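Local coordinates for protein putative phosphoribosyltransferase (Neisseria gonorrhoeae, PDB 5VOG) that binds the alarmone ppGpp and is probably a metal-binding glycosyltransferase of the phosphoribosyltransferase family, at residues 38-49 / 61-69; 128-139 / 149-160. All blocks are in the same frame, centred on the assembly; numbering follows the deposited sequence.

Contact 1 of 2, residues 38-49 / 61-69; sequences YDAMIAIGGGGF and IPIYAVTTA. With G4P (guanosine-5',3'-tetraphosphate), chain D.
Met41 and Ile63 meet on one face of two parallel neighbouring strands, the thioether methyl CE of Met41 lying 3.8 Å from CG1 of Ile63. The chain of Met41 bends at its last torsion (chi3 -91°), which carries CE across to segment 61-69, where it also touches CG1 of Ile61 just before the strand. Further along this face the small Ala43 sets CB against CG2 of Ile63, and CE1 of Phe49 reaches CB of Ala65, which stands at the ring's edge. CA of Gly45 sits 3.6 Å above the centre of the Phe49 ring; a residue without a side chain suits this spot, since the ring and OG1 of Thr67 both close in on that CA. On the other face CG2 of Ile42 meets CG1 of Val66, and CG1 of Ile44 lies 4.0 Å from CG2 of Val66. Five backbone hydrogen bonds join the strands, ending with Gly45 N to Val66 O at 2.7 Å. Beyond them a cis peptide leads into Gly46, and the bare amides of Gly46 and Gly47 donate to the 3'-diphosphate of ppGpp, Gly46 N to O2D at 2.8 Å. The strands belong to a beta-alpha-beta unit: helix 49-59 covers the Met41 face, where Phe49 stacks on Phe49 of the second subunit, while helix 112-121 packs against Ile42 and Ile44 and strand 101-105 flanks strand 40-45.

Contact 2 of 2, residues 128-139 / 149-160; sequences TVGVAVLHEKIK and IPYFSGITVEDW. With G4P (guanosine-5',3'-tetraphosphate), chain D.
Lys139 and Asp159 form a salt bridge, NZ to OD1 3.0 Å, the ammonium coming to the syn side of the carboxylate but 32° out of its plane. Lys137, on the same segment, is extended from CG onward, and its NZ donates to O6 of the guanine at 2.8 Å and, at a longer 3.2 Å, to N7. A long flexible amine suits this edge of the base, which offers two acceptors side by side. A water accepts from Lys137 NZ and donates to OD1 of Asp159, bridging the two side chains, and Asp109 forms salt bridges with Lys137 and Lys139. Behind this pocket the segments run as parallel strands of the phosphoribosyltransferase sheet, each turning a corner, at Leu134 and Gly154, between two ladders of backbone bonds. Next to the corner Ser153 OG donates to the anti lone pair of Glu136 OE1 at 2.8 Å; with CG opposite the backbone N (chi1 174°), Glu136 reaches back over Ser153 and the hydroxyl end of Tyr151. That hydroxyl is hydrogen-bonded to Asp108, and CD1 of the Tyr151 ring lies 3.5 Å from CG1 of Val131. Across the sheet His135 and Ile155 run side by side, CG1 of Ile155 at the imidazole edge, 3.5 Å from CD2 of His135. Leu134 CG covers one face of that imidazole, while ND1 of His135 is hydrogen-bonded to Tyr164.

The centres of contact 1 and contact 2 lie about 15 Å apart in one mixed sheet, within the phosphoribosyltransferase domain. Contact 1 is complete before contact 2 begins along the chain, and strand 101-105 runs between strands 40-45 and 129-133, bonded to both. Where the chain enters these strands the contacts touch directly: Tyr38 OH of contact 1 packs 3.6 Å from Gly130 CA of contact 2. At the far end both meet the same ppGpp molecule, 38-49 through backbone amides at the 3'-diphosphate and 128-139 through a lysine at the guanine. The same sheet therefore carries residues that meet the phosphate and the base, which probably helps set their spacing.

Contact 1 of 2, residues 38-49 / 61-69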
loop_
_atom_site.group_PDB
_atom_site.type_symbol
_atom_site.label_atom_id
_atom_site.label_comp_id
_atom_site.label_asym_id
_atom_site.label_seq_id
_atom_site.Cartn_x
_atom_site.Cartn_y
_atom_site.Cartn_z
ATOM N N TYR A 38 2.838 -16.312 -10.247
ATOM C CA TYR A 38 1.943 -15.989 -9.152
ATOM C C TYR A 38 0.684 -15.323 -9.686
ATOM O O TYR A 38 0.704 -14.621 -10.702
ATOM C CB TYR A 38 2.653 -15.110 -8.115
ATOM C CG TYR A 38 3.664 -15.935 -7.360
ATOM C CD1 TYR A 38 3.280 -16.707 -6.273
ATOM C CD2 TYR A 38 4.987 -15.999 -7.781
ATOM C CE1 TYR A 38 4.196 -17.504 -5.602
ATOM C CE2 TYR A 38 5.906 -16.783 -7.120
ATOM C CZ TYR A 38 5.510 -17.534 -6.034
ATOM O OH TYR A 38 6.442 -18.323 -5.387
ATOM N N ASP A 39 -0.429 -15.593 -9.005
ATOM C CA ASP A 39 -1.740 -15.114 -9.412
ATOM C C ASP A 39 -2.181 -13.883 -8.644
ATOM O O ASP A 39 -3.034 -13.134 -9.137
ATOM C CB ASP A 39 -2.770 -16.235 -9.238
ATOM C CG ASP A 39 -2.424 -17.459 -10.058
ATOM O OD1 ASP A 39 -2.413 -17.346 -11.304
ATOM O OD2 ASP A 39 -2.136 -18.527 -9.466
ATOM N N ALA A 40 -1.604 -13.645 -7.471
ATOM C CA ALA A 40 -1.939 -12.490 -6.654
ATOM C C ALA A 40 -0.833 -12.296 -5.630
ATOM O O ALA A 40 -0.083 -13.229 -5.321
ATOM C CB ALA A 40 -3.288 -12.672 -5.952
ATOM N N MET A 41 -0.732 -11.068 -5.124
ATOM C CA MET A 41 0.117 -10.729 -3.990
ATOM C C MET A 41 -0.741 -10.612 -2.739
ATOM O O MET A 41 -1.921 -10.256 -2.808
ATOM C CB MET A 41 0.855 -9.403 -4.219
ATOM C CG MET A 41 2.011 -9.507 -5.194
ATOM S SD MET A 41 2.789 -7.900 -5.487
ATOM C CE MET A 41 1.864 -7.317 -6.910
ATOM N N ILE A 42 -0.141 -10.921 -1.593
ATOM C CA ILE A 42 -0.724 -10.599 -0.293
ATOM C C ILE A 42 0.286 -9.698 0.405
ATOM O O ILE A 42 1.323 -10.169 0.898
ATOM C CB ILE A 42 -1.040 -11.847 0.539
ATOM C CG1 ILE A 42 -2.016 -12.755 -0.220
ATOM C CG2 ILE A 42 -1.600 -11.448 1.907
ATOM C CD1 ILE A 42 -2.238 -14.102 0.438
ATOM N N ALA A 43 0.008 -8.392 0.419
ATOM C CA ALA A 43 0.892 -7.432 1.065
ATOM C C ALA A 43 0.629 -7.416 2.562
ATOM O O ALA A 43 -0.522 -7.397 2.995
ATOM C CB ALA A 43 0.668 -6.031 0.493
ATOM N N ILE A 44 1.696 -7.402 3.354
ATOM C CA ILE A 44 1.573 -7.258 4.801
ATOM C C ILE A 44 1.746 -5.777 5.128
ATOM O O ILE A 44 2.860 -5.257 5.092
ATOM C CB ILE A 44 2.599 -8.113 5.553
ATOM C CG1 ILE A 44 2.514 -9.581 5.126
ATOM C CG2 ILE A 44 2.389 -7.973 7.059
ATOM C CD1 ILE A 44 3.698 -10.426 5.639
ATOM N N GLY A 45 0.648 -5.088 5.459
ATOM C CA GLY A 45 0.765 -3.696 5.838
ATOM C C GLY A 45 1.306 -3.540 7.250
ATOM O O GLY A 45 1.242 -4.465 8.058
ATOM N N GLY A 46 1.852 -2.363 7.566
ATOM C CA GLY A 46 1.930 -1.231 6.657
ATOM C C GLY A 46 3.167 -1.230 5.773
ATOM O O GLY A 46 3.182 -0.561 4.735
ATOM N N GLY A 47 4.189 -1.993 6.174
ATOM C CA GLY A 47 5.474 -1.929 5.496
ATOM C C GLY A 47 5.467 -2.532 4.105
ATOM O O GLY A 47 6.262 -2.129 3.248
ATOM N N GLY A 48 4.575 -3.491 3.847
ATOM C CA GLY A 48 4.557 -4.142 2.547
ATOM C C GLY A 48 3.759 -3.433 1.464
ATOM O O GLY A 48 3.832 -3.836 0.300
ATOM N N PHE A 49 2.990 -2.397 1.817
ATOM C CA PHE A 49 2.093 -1.775 0.847
ATOM C C PHE A 49 2.861 -1.129 -0.303
ATOM O O PHE A 49 2.510 -1.306 -1.473
ATOM C CB PHE A 49 1.204 -0.738 1.542
ATOM C CG PHE A 49 0.067 -1.332 2.344
ATOM C CD1 PHE A 49 -0.415 -2.599 2.075
ATOM C CD2 PHE A 49 -0.506 -0.631 3.377
ATOM C CE1 PHE A 49 -1.471 -3.138 2.829
ATOM C CE2 PHE A 49 -1.560 -1.160 4.123
ATOM C CZ PHE A 49 -2.053 -2.397 3.841
ATOM N N ILE A 61 -0.363 -8.371 -11.128
ATOM C CA ILE A 61 -1.309 -9.252 -10.450
ATOM C C ILE A 61 -1.921 -8.470 -9.292
ATOM O O ILE A 61 -1.278 -7.553 -8.758
ATOM C CB ILE A 61 -0.635 -10.554 -9.975
ATOM C CG1 ILE A 61 0.572 -10.257 -9.075
ATOM C CG2 ILE A 61 -0.213 -11.406 -11.166
ATOM C CD1 ILE A 61 1.298 -11.503 -8.590
ATOM N N PRO A 62 -3.151 -8.781 -8.884
ATOM C CA PRO A 62 -3.817 -7.977 -7.848
ATOM C C PRO A 62 -3.154 -8.106 -6.485
ATOM O O PRO A 62 -2.584 -9.148 -6.142
ATOM C CB PRO A 62 -5.238 -8.552 -7.812
ATOM C CG PRO A 62 -5.102 -9.943 -8.387
ATOM C CD PRO A 62 -4.034 -9.825 -9.434
ATOM N N ILE A 63 -3.283 -7.042 -5.685
ATOM C CA ILE A 63 -2.720 -6.983 -4.340
ATOM C C ILE A 63 -3.851 -7.140 -3.334
ATOM O O ILE A 63 -4.674 -6.234 -3.165
ATOM C CB ILE A 63 -1.973 -5.668 -4.078
ATOM C CG1 ILE A 63 -0.902 -5.400 -5.133
ATOM C CG2 ILE A 63 -1.391 -5.665 -2.662
ATOM C CD1 ILE A 63 -0.475 -3.936 -5.130
ATOM N N TYR A 64 -3.871 -8.266 -2.634
ATOM C CA TYR A 64 -4.671 -8.421 -1.430
ATOM C C TYR A 64 -3.847 -7.958 -0.229
ATOM O O TYR A 64 -2.628 -7.803 -0.316
ATOM C CB TYR A 64 -5.123 -9.879 -1.272
ATOM C CG TYR A 64 -6.115 -10.298 -2.343
ATOM C CD1 TYR A 64 -7.482 -10.302 -2.085
ATOM C CD2 TYR A 64 -5.684 -10.666 -3.622
ATOM C CE1 TYR A 64 -8.399 -10.663 -3.070
ATOM C CE2 TYR A 64 -6.585 -11.032 -4.606
ATOM C CZ TYR A 64 -7.944 -11.024 -4.331
ATOM O OH TYR A 64 -8.836 -11.386 -5.317
ATOM N N ALA A 65 -4.519 -7.724 0.901
ATOM C CA ALA A 65 -3.830 -7.124 2.038
ATOM C C ALA A 65 -4.195 -7.792 3.356
ATOM O O ALA A 65 -5.353 -8.138 3.600
ATOM C CB ALA A 65 -4.134 -5.627 2.144
ATOM N N VAL A 66 -3.183 -7.971 4.202
ATOM C CA VAL A 66 -3.350 -8.255 5.618
ATOM C C VAL A 66 -2.488 -7.235 6.344
ATOM O O VAL A 66 -1.579 -6.646 5.759
ATOM C CB VAL A 66 -2.934 -9.699 6.000
ATOM C CG1 VAL A 66 -3.730 -10.724 5.190
ATOM C CG2 VAL A 66 -1.426 -9.897 5.802
ATOM N N THR A 67 -2.781 -7.007 7.626
ATOM C CA THR A 67 -1.904 -6.161 8.428
ATOM C C THR A 67 -1.680 -6.824 9.776
ATOM O O THR A 67 -2.604 -7.391 10.369
ATOM C CB THR A 67 -2.457 -4.727 8.622
ATOM O OG1 THR A 67 -2.368 -4.005 7.390
ATOM C CG2 THR A 67 -1.651 -3.957 9.684
ATOM N N THR A 68 -0.441 -6.756 10.247
ATOM C CA THR A 68 -0.071 -7.217 11.572
ATOM C C THR A 68 0.548 -6.063 12.345
ATOM O O THR A 68 1.024 -5.085 11.763
ATOM C CB THR A 68 0.940 -8.370 11.507
ATOM O OG1 THR A 68 2.083 -7.940 10.752
ATOM C CG2 THR A 68 0.322 -9.580 10.841
ATOM N N ALA A 69 0.561 -6.200 13.666
ATOM C CA ALA A 69 1.251 -5.246 14.518
ATOM C C ALA A 69 1.708 -5.966 15.774
ATOM O O ALA A 69 1.194 -7.031 16.121
ATOM C CB ALA A 69 0.356 -4.048 14.869
HETATM P PB G4P D . 9.986 -9.751 9.605
HETATM O O1B G4P D . 9.210 -10.866 10.099
HETATM O O2B G4P D . 11.519 -9.944 9.652
HETATM O O3B G4P D . 9.548 -9.368 8.156
HETATM O O3A G4P D . 9.645 -8.419 10.412
HETATM P PA G4P D . 9.726 -8.092 11.965
HETATM O O1A G4P D . 8.636 -8.756 12.712
HETATM O O2A G4P D . 11.112 -8.399 12.473
HETATM O "O5'" G4P D . 9.576 -6.488 11.922
HETATM C "C5'" G4P D . 9.054 -5.727 13.029
HETATM C "C4'" G4P D . 9.075 -4.271 12.646
HETATM O "O4'" G4P D . 10.430 -3.791 12.603
HETATM C "C3'" G4P D . 8.470 -3.964 11.272
HETATM O "O3'" G4P D . 7.387 -3.025 11.447
HETATM C "C2'" G4P D . 9.605 -3.343 10.455
HETATM O "O2'" G4P D . 9.185 -2.285 9.595
HETATM C "C1'" G4P D . 10.535 -2.848 11.560
HETATM N N9 G4P D . 11.935 -2.816 11.131
HETATM C C8 G4P D . 12.847 -3.833 11.224
HETATM N N7 G4P D . 14.025 -3.513 10.740
HETATM C C5 G4P D . 13.872 -2.206 10.300
HETATM C C6 G4P D . 14.797 -1.301 9.692
HETATM O O6 G4P D . 15.982 -1.509 9.415
HETATM N N1 G4P D . 14.226 -0.071 9.427
HETATM C C2 G4P D . 12.927 0.270 9.699
HETATM N N2 G4P D . 12.549 1.514 9.393
HETATM N N3 G4P D . 12.055 -0.561 10.264
HETATM C C4 G4P D . 12.588 -1.768 10.537
HETATM P PC G4P D . 5.922 -3.474 11.837
HETATM O O1C G4P D . 5.805 -3.691 13.305
HETATM O O2C G4P D . 5.646 -4.688 10.992
HETATM O O3C G4P D . 4.991 -2.281 11.338
HETATM P PD G4P D . 4.608 -1.693 9.905
HETATM O O1D G4P D . 4.991 -2.740 8.911
HETATM O O2D G4P D . 3.083 -1.448 9.961
HETATM O O3D G4P D . 5.360 -0.393 9.790
HETATM O O HOH W 1 3.251 -5.163 9.512
#

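Contact 2 of 2, residues 128-139 / 149-160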
loop_
_atom_site.group_PDB
_atom_site.type_symbol
_atom_site.label_atom_id
_atom_site.label_comp_id
_atom_site.label_asym_id
_atom_site.label_seq_id
_atom_site.Cartn_x
_atom_site.Cartn_y
_atom_site.Cartn_z
ATOM N N THR A 128 0.776 -22.715 -4.415
ATOM C CA THR A 128 2.087 -22.277 -3.953
ATOM C C THR A 128 1.933 -20.980 -3.175
ATOM O O THR A 128 1.286 -20.041 -3.651
ATOM C CB THR A 128 3.050 -22.060 -5.125
ATOM O OG1 THR A 128 3.279 -23.301 -5.801
ATOM C CG2 THR A 128 4.385 -21.504 -4.642
ATOM N N VAL A 129 2.518 -20.937 -1.981
ATOM C CA VAL A 129 2.727 -19.704 -1.231
ATOM C C VAL A 129 4.210 -19.374 -1.303
ATOM O O VAL A 129 5.048 -20.180 -0.883
ATOM C CB VAL A 129 2.269 -19.834 0.230
ATOM C CG1 VAL A 129 2.535 -18.531 0.989
ATOM C CG2 VAL A 129 0.796 -20.210 0.298
ATOM N N GLY A 130 4.537 -18.196 -1.845
ATOM C CA GLY A 130 5.893 -17.700 -1.865
ATOM C C GLY A 130 5.989 -16.406 -1.069
ATOM O O GLY A 130 4.975 -15.810 -0.682
ATOM N N VAL A 131 7.219 -15.975 -0.811
ATOM C CA VAL A 131 7.428 -14.727 -0.087
ATOM C C VAL A 131 8.507 -13.909 -0.782
ATOM O O VAL A 131 9.518 -14.446 -1.255
ATOM C CB VAL A 131 7.762 -14.975 1.403
ATOM C CG1 VAL A 131 9.096 -15.654 1.563
ATOM C CG2 VAL A 131 7.720 -13.670 2.191
ATOM N N ALA A 132 8.255 -12.605 -0.884
ATOM C CA ALA A 132 9.165 -11.647 -1.496
ATOM C C ALA A 132 9.335 -10.475 -0.544
ATOM O O ALA A 132 8.342 -9.874 -0.120
ATOM C CB ALA A 132 8.624 -11.151 -2.841
ATOM N N VAL A 133 10.575 -10.152 -0.192
ATOM C CA VAL A 133 10.857 -9.020 0.682
ATOM C C VAL A 133 11.816 -8.079 -0.026
ATOM O O VAL A 133 12.686 -8.508 -0.790
ATOM C CB VAL A 133 11.428 -9.447 2.051
ATOM C CG1 VAL A 133 10.367 -10.117 2.875
ATOM C CG2 VAL A 133 12.632 -10.371 1.876
ATOM N N LEU A 134 11.635 -6.782 0.214
ATOM C CA LEU A 134 12.505 -5.789 -0.401
ATOM C C LEU A 134 13.939 -5.926 0.104
ATOM O O LEU A 134 14.884 -6.037 -0.693
ATOM C CB LEU A 134 11.945 -4.391 -0.123
ATOM C CG LEU A 134 12.824 -3.162 -0.374
ATOM C CD1 LEU A 134 13.200 -3.029 -1.841
ATOM C CD2 LEU A 134 12.083 -1.910 0.097
ATOM N N HIS A 135 14.118 -5.944 1.425
ATOM C CA HIS A 135 15.429 -5.964 2.063
ATOM C C HIS A 135 15.539 -7.153 2.999
ATOM O O HIS A 135 14.688 -7.334 3.879
ATOM C CB HIS A 135 15.658 -4.683 2.857
ATOM C CG HIS A 135 15.732 -3.463 2.008
ATOM N ND1 HIS A 135 15.076 -2.294 2.327
ATOM C CD2 HIS A 135 16.408 -3.222 0.860
ATOM C CE1 HIS A 135 15.339 -1.386 1.405
ATOM N NE2 HIS A 135 16.151 -1.922 0.507
ATOM N N GLU A 136 16.609 -7.934 2.835
ATOM C CA GLU A 136 16.917 -9.066 3.703
ATOM C C GLU A 136 18.143 -8.720 4.541
ATOM O O GLU A 136 19.256 -8.641 4.013
ATOM C CB GLU A 136 17.166 -10.329 2.884
ATOM C CG GLU A 136 17.621 -11.501 3.731
ATOM C CD GLU A 136 17.980 -12.724 2.908
ATOM O OE1 GLU A 136 17.942 -12.661 1.658
ATOM O OE2 GLU A 136 18.301 -13.760 3.521
ATOM N N LYS A 137 17.948 -8.533 5.845
ATOM C CA LYS A 137 19.071 -8.269 6.735
ATOM C C LYS A 137 19.772 -9.567 7.117
ATOM O O LYS A 137 19.125 -10.552 7.486
ATOM C CB LYS A 137 18.614 -7.557 7.996
ATOM C CG LYS A 137 18.120 -6.151 7.791
ATOM C CD LYS A 137 17.812 -5.603 9.166
ATOM C CE LYS A 137 17.397 -4.188 9.150
ATOM N NZ LYS A 137 17.197 -3.742 10.552
ATOM N N ILE A 138 21.100 -9.551 7.051
ATOM C CA ILE A 138 21.921 -10.706 7.405
ATOM C C ILE A 138 22.184 -10.644 8.907
ATOM O O ILE A 138 22.998 -9.851 9.381
ATOM C CB ILE A 138 23.218 -10.744 6.603
ATOM C CG1 ILE A 138 22.901 -10.756 5.105
ATOM C CG2 ILE A 138 24.039 -11.956 7.029
ATOM C CD1 ILE A 138 21.816 -11.750 4.704
ATOM N N LYS A 139 21.490 -11.494 9.656
ATOM C CA LYS A 139 21.508 -11.463 11.111
ATOM C C LYS A 139 20.811 -12.722 11.604
ATOM O O LYS A 139 20.205 -13.464 10.826
ATOM C CB LYS A 139 20.832 -10.202 11.664
ATOM C CG LYS A 139 19.374 -10.044 11.240
ATOM C CD LYS A 139 18.828 -8.655 11.574
ATOM C CE LYS A 139 18.694 -8.446 13.073
ATOM N NZ LYS A 139 18.336 -7.035 13.417
ATOM N N ILE A 149 8.383 -23.082 0.900
ATOM C CA ILE A 149 7.946 -21.740 0.517
ATOM C C ILE A 149 9.081 -21.065 -0.244
ATOM O O ILE A 149 10.147 -20.815 0.340
ATOM C CB ILE A 149 7.523 -20.918 1.744
ATOM C CG1 ILE A 149 6.262 -21.516 2.376
ATOM C CG2 ILE A 149 7.292 -19.458 1.361
ATOM C CD1 ILE A 149 5.741 -20.725 3.556
ATOM N N PRO A 150 8.917 -20.781 -1.537
ATOM C CA PRO A 150 9.947 -20.029 -2.261
ATOM C C PRO A 150 10.160 -18.663 -1.626
ATOM O O PRO A 150 9.214 -18.002 -1.198
ATOM C CB PRO A 150 9.374 -19.909 -3.679
ATOM C CG PRO A 150 8.395 -21.036 -3.792
ATOM C CD PRO A 150 7.817 -21.212 -2.417
ATOM N N TYR A 151 11.416 -18.246 -1.566
ATOM C CA TYR A 151 11.810 -17.007 -0.915
ATOM C C TYR A 151 12.654 -16.167 -1.862
ATOM O O TYR A 151 13.594 -16.668 -2.491
ATOM C CB TYR A 151 12.588 -17.300 0.376
ATOM C CG TYR A 151 13.157 -16.085 1.085
ATOM C CD1 TYR A 151 12.546 -15.569 2.221
ATOM C CD2 TYR A 151 14.329 -15.475 0.640
ATOM C CE1 TYR A 151 13.070 -14.462 2.875
ATOM C CE2 TYR A 151 14.854 -14.371 1.278
ATOM C CZ TYR A 151 14.231 -13.878 2.403
ATOM O OH TYR A 151 14.773 -12.786 3.036
ATOM N N PHE A 152 12.337 -14.873 -1.924
ATOM C CA PHE A 152 13.073 -13.919 -2.739
ATOM C C PHE A 152 13.293 -12.648 -1.937
ATOM O O PHE A 152 12.375 -12.156 -1.283
ATOM C CB PHE A 152 12.319 -13.572 -4.032
ATOM C CG PHE A 152 11.900 -14.775 -4.830
ATOM C CD1 PHE A 152 12.734 -15.303 -5.805
ATOM C CD2 PHE A 152 10.672 -15.373 -4.606
ATOM C CE1 PHE A 152 12.352 -16.420 -6.540
ATOM C CE2 PHE A 152 10.277 -16.483 -5.335
ATOM C CZ PHE A 152 11.120 -17.010 -6.304
ATOM N N SER A 153 14.497 -12.105 -2.001
ATOM C CA SER A 153 14.740 -10.782 -1.458
ATOM C C SER A 153 15.327 -9.890 -2.540
ATOM O O SER A 153 16.065 -10.348 -3.413
ATOM C CB SER A 153 15.661 -10.828 -0.235
ATOM O OG SER A 153 16.928 -11.376 -0.560
ATOM N N GLY A 154 14.970 -8.612 -2.492
ATOM C CA GLY A 154 15.482 -7.677 -3.471
ATOM C C GLY A 154 16.987 -7.532 -3.395
ATOM O O GLY A 154 17.687 -7.748 -4.387
ATOM N N ILE A 155 17.486 -7.141 -2.224
ATOM C CA ILE A 155 18.912 -7.146 -1.925
ATOM C C ILE A 155 19.093 -7.645 -0.501
ATOM O O ILE A 155 18.206 -7.501 0.345
ATOM C CB ILE A 155 19.567 -5.756 -2.077
ATOM C CG1 ILE A 155 18.812 -4.717 -1.242
ATOM C CG2 ILE A 155 19.630 -5.335 -3.540
ATOM C CD1 ILE A 155 19.541 -3.404 -1.112
ATOM N N THR A 156 20.255 -8.227 -0.230
ATOM C CA THR A 156 20.644 -8.489 1.143
ATOM C C THR A 156 21.417 -7.290 1.673
ATOM O O THR A 156 22.161 -6.638 0.936
ATOM C CB THR A 156 21.494 -9.749 1.251
ATOM O OG1 THR A 156 22.726 -9.533 0.564
ATOM C CG2 THR A 156 20.757 -10.928 0.635
ATOM N N VAL A 157 21.225 -6.995 2.953
ATOM C CA VAL A 157 21.796 -5.830 3.616
ATOM C C VAL A 157 22.520 -6.307 4.870
ATOM O O VAL A 157 22.149 -7.325 5.465
ATOM C CB VAL A 157 20.699 -4.785 3.982
ATOM C CG1 VAL A 157 21.316 -3.436 4.345
ATOM C CG2 VAL A 157 19.676 -4.620 2.855
ATOM N N GLU A 158 23.531 -5.552 5.284
ATOM C CA GLU A 158 24.124 -5.744 6.592
ATOM C C GLU A 158 23.064 -5.540 7.670
ATOM O O GLU A 158 21.954 -5.065 7.412
ATOM C CB GLU A 158 25.268 -4.757 6.803
ATOM C CG GLU A 158 26.405 -4.934 5.830
ATOM C CD GLU A 158 27.208 -6.162 6.143
ATOM O OE1 GLU A 158 27.694 -6.264 7.291
ATOM O OE2 GLU A 158 27.339 -7.029 5.253
ATOM N N ASP A 159 23.413 -5.900 8.905
ATOM C CA ASP A 159 22.517 -5.637 10.033
ATOM C C ASP A 159 22.629 -4.164 10.423
ATOM O O ASP A 159 23.213 -3.786 11.443
ATOM C CB ASP A 159 22.822 -6.547 11.212
ATOM C CG ASP A 159 21.783 -6.428 12.308
ATOM O OD1 ASP A 159 20.700 -5.847 12.046
ATOM O OD2 ASP A 159 22.039 -6.905 13.427
ATOM N N TRP A 160 22.059 -3.324 9.566
ATOM C CA TRP A 160 22.027 -1.882 9.736
ATOM C C TRP A 160 20.582 -1.432 9.870
ATOM O O TRP A 160 19.660 -2.109 9.411
ATOM C CB TRP A 160 22.655 -1.157 8.542
ATOM C CG TRP A 160 24.119 -1.410 8.329
ATOM C CD1 TRP A 160 24.958 -2.146 9.113
ATOM C CD2 TRP A 160 24.907 -0.910 7.249
ATOM N NE1 TRP A 160 26.229 -2.133 8.580
ATOM C CE2 TRP A 160 26.222 -1.381 7.435
ATOM C CE3 TRP A 160 24.630 -0.104 6.140
ATOM C CZ2 TRP A 160 27.254 -1.074 6.555
ATOM C CZ3 TRP A 160 25.659 0.198 5.264
ATOM C CH2 TRP A 160 26.952 -0.286 5.477
HETATM P PB G4P D . 9.986 -9.751 9.605
HETATM O O1B G4P D . 9.210 -10.866 10.099
HETATM O O2B G4P D . 11.519 -9.944 9.652
HETATM O O3B G4P D . 9.548 -9.368 8.156
HETATM O O3A G4P D . 9.645 -8.419 10.412
HETATM P PA G4P D . 9.726 -8.092 11.965
HETATM O O1A G4P D . 8.636 -8.756 12.712
HETATM O O2A G4P D . 11.112 -8.399 12.473
HETATM O "O5'" G4P D . 9.576 -6.488 11.922
HETATM C "C5'" G4P D . 9.054 -5.727 13.029
HETATM C "C4'" G4P D . 9.075 -4.271 12.646
HETATM O "O4'" G4P D . 10.430 -3.791 12.603
HETATM C "C3'" G4P D . 8.470 -3.964 11.272
HETATM O "O3'" G4P D . 7.387 -3.025 11.447
HETATM C "C2'" G4P D . 9.605 -3.343 10.455
HETATM O "O2'" G4P D . 9.185 -2.285 9.595
HETATM C "C1'" G4P D . 10.535 -2.848 11.560
HETATM N N9 G4P D . 11.935 -2.816 11.131
HETATM C C8 G4P D . 12.847 -3.833 11.224
HETATM N N7 G4P D . 14.025 -3.513 10.740
HETATM C C5 G4P D . 13.872 -2.206 10.300
HETATM C C6 G4P D . 14.797 -1.301 9.692
HETATM O O6 G4P D . 15.982 -1.509 9.415
HETATM N N1 G4P D . 14.226 -0.071 9.427
HETATM C C2 G4P D . 12.927 0.270 9.699
HETATM N N2 G4P D . 12.549 1.514 9.393
HETATM N N3 G4P D . 12.055 -0.561 10.264
HETATM C C4 G4P D . 12.588 -1.768 10.537
HETATM P PC G4P D . 5.922 -3.474 11.837
HETATM O O1C G4P D . 5.805 -3.691 13.305
HETATM O O2C G4P D . 5.646 -4.688 10.992
HETATM O O3C G4P D . 4.991 -2.281 11.338
HETATM P PD G4P D . 4.608 -1.693 9.905
HETATM O O1D G4P D . 4.991 -2.740 8.911
HETATM O O2D G4P D . 3.083 -1.448 9.961
HETATM O O3D G4P D . 5.360 -0.393 9.790
HETATM O O HOH W 2 19.327 -3.281 12.364
#